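Side-chain contacts in glucanase (Clostridium thermocellum, PDB 5GXX), which probably hydrolyses beta-1,4-linked cellulose chains internally as a family 9 endoglucanase of the cellulosome, with a cellulose-binding domain that follows its catalytic module: residues Tyr485-Thr490 and Phe554-Pro559; Ile502-Gly507 and Ser518-Leu523. The protein carries 1 engineered substitution. One frame throughout, in Å; residues are numbered along the deposited sequence.

Contact 1: Tyr485-Thr490 and Phe554-Pro559; sequences YYMDLT and FRIAAP. With CA (calcium ion), chain D.
Phe-554 turns the rim of its ring into the face of Tyr-485, and this edge-to-face (T-shaped) pair opens a worked example of how strands of two beta-sheets pack through side chains, with no hydrogen bond between these two segments. The ring centroids are 5.6 Å apart and the planes stand at 75°. Phe-554 CE1 sits 4.0 Å above the tyrosine plane, displaced toward its rim, while Phe-554 CZ comes to 3.9 Å from Tyr-485 CD2. With CG anti to the backbone N (chi1 -175°), the tyrosine ring projects toward strand 549-557. Ile-556 approaches the same ring obliquely, its CD1 lying 3.7 Å from Tyr-485 CD1. Its other branch, CG2, meets Met-487 SD tip to tip at 3.8 Å. All four residues are buried, and the contact is purely apolar.

Chemistry changes where the strand ends. The partly exposed Asp-488 gives its backbone O to a calcium ion at 2.3 Å; Asp-566, Asn-569, Asp-570, Glu-491 and a water complete the site. Its OD1 accepts from Thr-490 N, closing an Asx turn, and also from Thr-490 OG1, so one carboxylate oxygen takes two bonds from Thr-490, the first residue of helix 490-494. On the far side of the second strand, partly exposed Arg-555 pairs with Glu-462 and packs against Asp-514 of the second subunit.

The two strands run nearly parallel in direction, at 15°, with their axes 11.1 Å apart, and belong to different sheets: 481-488 is flanked by 527-534 and 588-590, and 549-557 by 460-469 and 503-506.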
loop_
_atom_site.group_PDB
_atom_site.type_symbol
_atom_site.label_atom_id
_atom_site.label_comp_id
_atom_site.label_asym_id
_atom_site.label_seq_id
_atom_site.Cartn_x
_atom_site.Cartn_y
_atom_site.Cartn_z
ATOM N N TYR A 485 10.544 -24.129 -13.929
ATOM C CA TYR A 485 11.861 -23.501 -13.986
ATOM C C TYR A 485 12.913 -24.613 -14.064
ATOM O O TYR A 485 13.082 -25.378 -13.116
ATOM C CB TYR A 485 12.125 -22.620 -12.746
ATOM C CG TYR A 485 13.435 -21.863 -12.848
ATOM C CD1 TYR A 485 14.627 -22.429 -12.386
ATOM C CD2 TYR A 485 13.484 -20.590 -13.421
ATOM C CE1 TYR A 485 15.839 -21.743 -12.516
ATOM C CE2 TYR A 485 14.684 -19.901 -13.537
ATOM C CZ TYR A 485 15.853 -20.483 -13.087
ATOM O OH TYR A 485 17.011 -19.749 -13.240
ATOM N N TYR A 486 13.603 -24.696 -15.201
ATOM C CA TYR A 486 14.549 -25.767 -15.483
ATOM C C TYR A 486 16.001 -25.359 -15.266
ATOM O O TYR A 486 16.421 -24.269 -15.664
ATOM C CB TYR A 486 14.421 -26.229 -16.941
ATOM C CG TYR A 486 13.075 -26.767 -17.344
ATOM C CD1 TYR A 486 12.753 -28.110 -17.152
ATOM C CD2 TYR A 486 12.142 -25.943 -17.958
ATOM C CE1 TYR A 486 11.519 -28.620 -17.539
ATOM C CE2 TYR A 486 10.911 -26.449 -18.350
ATOM C CZ TYR A 486 10.608 -27.782 -18.134
ATOM O OH TYR A 486 9.379 -28.264 -18.530
ATOM N N MET A 487 16.755 -26.287 -14.686
ATOM C CA MET A 487 18.162 -26.095 -14.354
ATOM C C MET A 487 18.995 -27.271 -14.845
ATOM O O MET A 487 18.492 -28.389 -14.952
ATOM C CB MET A 487 18.323 -26.038 -12.834
ATOM C CG MET A 487 17.490 -24.975 -12.165
ATOM S SD MET A 487 17.308 -25.360 -10.413
ATOM C CE MET A 487 15.843 -26.403 -10.414
ATOM N N ASP A 488 20.278 -27.009 -15.082
ATOM C CA ASP A 488 21.266 -28.054 -15.311
ATOM C C ASP A 488 22.109 -28.126 -14.038
ATOM O O ASP A 488 22.741 -27.146 -13.652
ATOM C CB ASP A 488 22.122 -27.709 -16.534
ATOM C CG ASP A 488 23.104 -28.809 -16.905
ATOM O OD1 ASP A 488 23.478 -29.608 -16.027
ATOM O OD2 ASP A 488 23.495 -28.874 -18.091
ATOM N N LEU A 489 22.084 -29.283 -13.385
ATOM C CA LEU A 489 22.778 -29.454 -12.109
ATOM C C LEU A 489 24.105 -30.190 -12.259
ATOM O O LEU A 489 24.644 -30.698 -11.272
ATOM C CB LEU A 489 21.870 -30.160 -11.096
ATOM C CG LEU A 489 20.569 -29.443 -10.694
ATOM C CD1 LEU A 489 19.903 -30.200 -9.555
ATOM C CD2 LEU A 489 20.787 -27.990 -10.311
ATOM N N THR A 490 24.649 -30.204 -13.474
ATOM C CA THR A 490 25.942 -30.845 -13.737
ATOM C C THR A 490 27.038 -30.355 -12.791
ATOM O O THR A 490 27.776 -31.172 -12.242
ATOM C CB THR A 490 26.423 -30.655 -15.193
ATOM O OG1 THR A 490 25.494 -31.283 -16.082
ATOM C CG2 THR A 490 27.791 -31.304 -15.418
ATOM N N PHE A 554 11.180 -16.646 -5.880
ATOM C CA PHE A 554 11.710 -17.885 -5.330
ATOM C C PHE A 554 13.219 -17.914 -5.468
ATOM O O PHE A 554 13.784 -17.316 -6.387
ATOM C CB PHE A 554 11.042 -19.116 -5.955
ATOM C CG PHE A 554 11.196 -19.225 -7.452
ATOM C CD1 PHE A 554 12.286 -19.874 -8.007
ATOM C CD2 PHE A 554 10.221 -18.718 -8.302
ATOM C CE1 PHE A 554 12.416 -20.013 -9.380
ATOM C CE2 PHE A 554 10.343 -18.837 -9.682
ATOM C CZ PHE A 554 11.438 -19.486 -10.228
ATOM N N ARG A 555 13.846 -18.585 -4.510
ATOM C CA ARG A 555 15.295 -18.732 -4.484
ATOM C C ARG A 555 15.649 -20.214 -4.512
ATOM O O ARG A 555 15.038 -21.017 -3.794
ATOM C CB ARG A 555 15.840 -18.075 -3.210
ATOM C CG ARG A 555 17.357 -18.111 -3.073
ATOM C CD ARG A 555 17.844 -17.510 -1.744
ATOM N NE ARG A 555 17.519 -16.090 -1.665
ATOM C CZ ARG A 555 18.053 -15.238 -0.792
ATOM N NH1 ARG A 555 18.963 -15.650 0.075
ATOM N NH2 ARG A 555 17.686 -13.961 -0.809
ATOM N N ILE A 556 16.626 -20.565 -5.346
ATOM C CA ILE A 556 17.179 -21.916 -5.406
ATOM C C ILE A 556 18.653 -21.768 -5.033
ATOM O O ILE A 556 19.390 -21.055 -5.704
ATOM C CB ILE A 556 16.976 -22.509 -6.815
ATOM C CG1 ILE A 556 15.491 -22.471 -7.199
ATOM C CG2 ILE A 556 17.540 -23.931 -6.895
ATOM C CD1 ILE A 556 15.222 -22.493 -8.702
ATOM N N ALA A 557 19.064 -22.396 -3.934
ATOM C CA ALA A 557 20.354 -22.071 -3.313
ATOM C C ALA A 557 21.171 -23.312 -2.974
ATOM O O ALA A 557 20.665 -24.253 -2.369
ATOM C CB ALA A 557 20.153 -21.237 -2.051
ATOM N N ALA A 558 22.428 -23.299 -3.393
ATOM C CA ALA A 558 23.446 -24.193 -2.849
ATOM C C ALA A 558 23.867 -23.636 -1.490
ATOM O O ALA A 558 23.548 -22.490 -1.170
ATOM C CB ALA A 558 24.623 -24.233 -3.783
ATOM N N PRO A 559 24.571 -24.443 -0.676
ATOM C CA PRO A 559 24.940 -23.981 0.662
ATOM C C PRO A 559 25.752 -22.691 0.652
ATOM O O PRO A 559 26.568 -22.482 -0.250
ATOM C CB PRO A 559 25.746 -25.161 1.218
ATOM C CG PRO A 559 25.156 -26.343 0.528
ATOM C CD PRO A 559 24.889 -25.869 -0.867
HETATM CA CA CA D . 23.517 -24.968 -13.486
HETATM O O HOH W 1 22.202 -24.348 -11.599
#

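Contact 2: Ile502-Gly507 and Ser518-Leu523; sequences IKVTIG and SPITHL
Ile-520 lays its CG1-CD1 arm against Ile-502 and Val-504, a small case of how one branched side chain can bridge two neighbours on the facing segment. Followed in order, 518-523 begins with two side-chain hydrogen bonds to one carbonyl. Ser-518 OG and Thr-521 OG1 both donate to Pro-519 O, at 2.8 Å and 2.9 Å, and reach it from opposite faces of the carbonyl plane. These bonds span the irregular part of strand 515-524, just where the chain presents Ile-520 to the other segment. There CD1 lies 3.6 Å from Ile-502 CG2, the two side chains crossing at about a right angle, and CG1 lies 3.9 Å from Val-504 CG2. Because CG1 of Ile-520 is anti to the carbonyl carbon (chi1 -61°), the arm can reach both neighbours. Thr-521 then resumes the strand, bonding through its backbone with Tyr-529, and His-522 NE2 bonds to Asp-525 O near the turn into 527-534. On the opposite segment, Lys-503 forms a salt bridge with Glu-516 of the second subunit. Apolar side chains meeting across two facing antiparallel sheets fit the beta-sandwich known for cellulose-binding modules.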
loop_
_atom_site.group_PDB
_atom_site.type_symbol
_atom_site.label_atom_id
_atom_site.label_comp_id
_atom_site.label_asym_id
_atom_site.label_seq_id
_atom_site.Cartn_x
_atom_site.Cartn_y
_atom_site.Cartn_z
ATOM N N ILE A 502 20.513 -28.628 -2.359
ATOM C CA ILE A 502 19.987 -27.412 -2.983
ATOM C C ILE A 502 18.650 -27.087 -2.330
ATOM O O ILE A 502 17.776 -27.953 -2.293
ATOM C CB ILE A 502 19.782 -27.585 -4.505
ATOM C CG1 ILE A 502 21.056 -28.082 -5.213
ATOM C CG2 ILE A 502 19.205 -26.312 -5.137
ATOM C CD1 ILE A 502 22.362 -27.329 -4.897
ATOM N N LYS A 503 18.510 -25.870 -1.809
ATOM C CA LYS A 503 17.324 -25.469 -1.049
ATOM C C LYS A 503 16.463 -24.472 -1.832
ATOM O O LYS A 503 16.991 -23.497 -2.366
ATOM C CB LYS A 503 17.710 -24.854 0.301
ATOM C CG LYS A 503 16.536 -24.648 1.260
ATOM C CD LYS A 503 16.904 -23.826 2.497
ATOM C CE LYS A 503 17.769 -24.580 3.502
ATOM N NZ LYS A 503 17.019 -25.573 4.321
ATOM N N VAL A 504 15.157 -24.729 -1.880
ATOM C CA VAL A 504 14.186 -23.799 -2.469
ATOM C C VAL A 504 13.497 -23.027 -1.352
ATOM O O VAL A 504 12.955 -23.613 -0.411
ATOM C CB VAL A 504 13.115 -24.543 -3.301
ATOM C CG1 VAL A 504 12.191 -23.570 -4.035
ATOM C CG2 VAL A 504 13.765 -25.510 -4.290
ATOM N N THR A 505 13.517 -21.704 -1.466
ATOM C CA THR A 505 12.833 -20.865 -0.499
ATOM C C THR A 505 12.055 -19.797 -1.260
ATOM O O THR A 505 12.202 -19.643 -2.482
ATOM C CB THR A 505 13.812 -20.176 0.468
ATOM O OG1 THR A 505 14.739 -19.385 -0.277
ATOM C CG2 THR A 505 14.574 -21.192 1.317
ATOM N N ILE A 506 11.222 -19.068 -0.521
ATOM C CA ILE A 506 10.349 -18.051 -1.109
ATOM C C ILE A 506 10.655 -16.730 -0.417
ATOM O O ILE A 506 10.741 -16.679 0.812
ATOM C CB ILE A 506 8.866 -18.440 -0.938
ATOM C CG1 ILE A 506 8.541 -19.650 -1.816
ATOM C CG2 ILE A 506 7.915 -17.320 -1.337
ATOM C CD1 ILE A 506 7.157 -20.240 -1.589
ATOM N N GLY A 507 10.810 -15.682 -1.217
ATOM C CA GLY A 507 11.083 -14.343 -0.716
ATOM C C GLY A 507 9.894 -13.408 -0.796
ATOM O O GLY A 507 9.926 -12.345 -0.178
ATOM N N SER A 518 6.994 -27.381 -6.249
ATOM C CA SER A 518 7.362 -28.783 -6.119
ATOM C C SER A 518 8.789 -28.904 -5.591
ATOM O O SER A 518 9.561 -27.942 -5.676
ATOM C CB SER A 518 7.285 -29.474 -7.479
ATOM O OG SER A 518 8.371 -29.095 -8.303
ATOM N N PRO A 519 9.151 -30.090 -5.069
ATOM C CA PRO A 519 10.569 -30.352 -4.852
ATOM C C PRO A 519 11.291 -30.363 -6.201
ATOM O O PRO A 519 10.644 -30.428 -7.252
ATOM C CB PRO A 519 10.594 -31.750 -4.210
ATOM C CG PRO A 519 9.183 -32.060 -3.816
ATOM C CD PRO A 519 8.293 -31.228 -4.690
ATOM N N ILE A 520 12.617 -30.259 -6.184
ATOM C CA ILE A 520 13.413 -30.307 -7.413
ATOM C C ILE A 520 13.306 -31.704 -8.007
ATOM O O ILE A 520 13.541 -32.689 -7.305
ATOM C CB ILE A 520 14.878 -29.915 -7.124
ATOM C CG1 ILE A 520 14.923 -28.484 -6.574
ATOM C CG2 ILE A 520 15.746 -30.064 -8.366
ATOM C CD1 ILE A 520 16.256 -28.130 -5.918
ATOM N N THR A 521 12.912 -31.753 -9.281
ATOM C CA THR A 521 12.460 -32.974 -9.944
ATOM C C THR A 521 13.300 -33.264 -11.168
ATOM O O THR A 521 13.599 -32.368 -11.960
ATOM C CB THR A 521 10.979 -32.806 -10.341
ATOM O OG1 THR A 521 10.224 -32.596 -9.142
ATOM C CG2 THR A 521 10.439 -34.050 -11.048
ATOM N N HIS A 522 13.695 -34.530 -11.304
ATOM C CA HIS A 522 14.488 -34.946 -12.451
ATOM C C HIS A 522 13.671 -34.953 -13.737
ATOM O O HIS A 522 12.563 -35.480 -13.767
ATOM C CB HIS A 522 15.099 -36.327 -12.197
ATOM C CG HIS A 522 16.087 -36.748 -13.239
ATOM N ND1 HIS A 522 15.959 -37.919 -13.956
ATOM C CD2 HIS A 522 17.215 -36.150 -13.691
ATOM C CE1 HIS A 522 16.971 -38.030 -14.796
ATOM N NE2 HIS A 522 17.748 -36.970 -14.656
ATOM N N LEU A 523 14.223 -34.349 -14.783
ATOM C CA LEU A 523 13.681 -34.482 -16.130
ATOM C C LEU A 523 14.451 -35.592 -16.860
ATOM O O LEU A 523 13.976 -36.731 -16.951
ATOM C CB LEU A 523 13.755 -33.150 -16.879
ATOM C CG LEU A 523 12.983 -33.030 -18.197
ATOM C CD1 LEU A 523 11.469 -33.058 -17.978
ATOM C CD2 LEU A 523 13.393 -31.782 -18.968
#

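Overall arrangement
Contact 1 lies in the core between the two sheets, whereas contact 2 is a partly buried seam near their margin, with centres 7 Å apart. Both join the same pair of sheets: 485-490 and 518-523 lie on one, and 554-559 and 502-507 are hydrogen-bonded neighbours in the other, through Ala-557 O to Lys-503 N and Arg-555 N to Thr-505 O. Ile-556 also packs on Ile-502, so the apolar interior is continuous. Along the chain, contact 2 is nested within the loop that contact 1 closes. Aromatic rings and sulfur enter only the inner contact, beside a calcium site; across the outer one only aliphatic groups meet, and more of its residues lie near the second subunit.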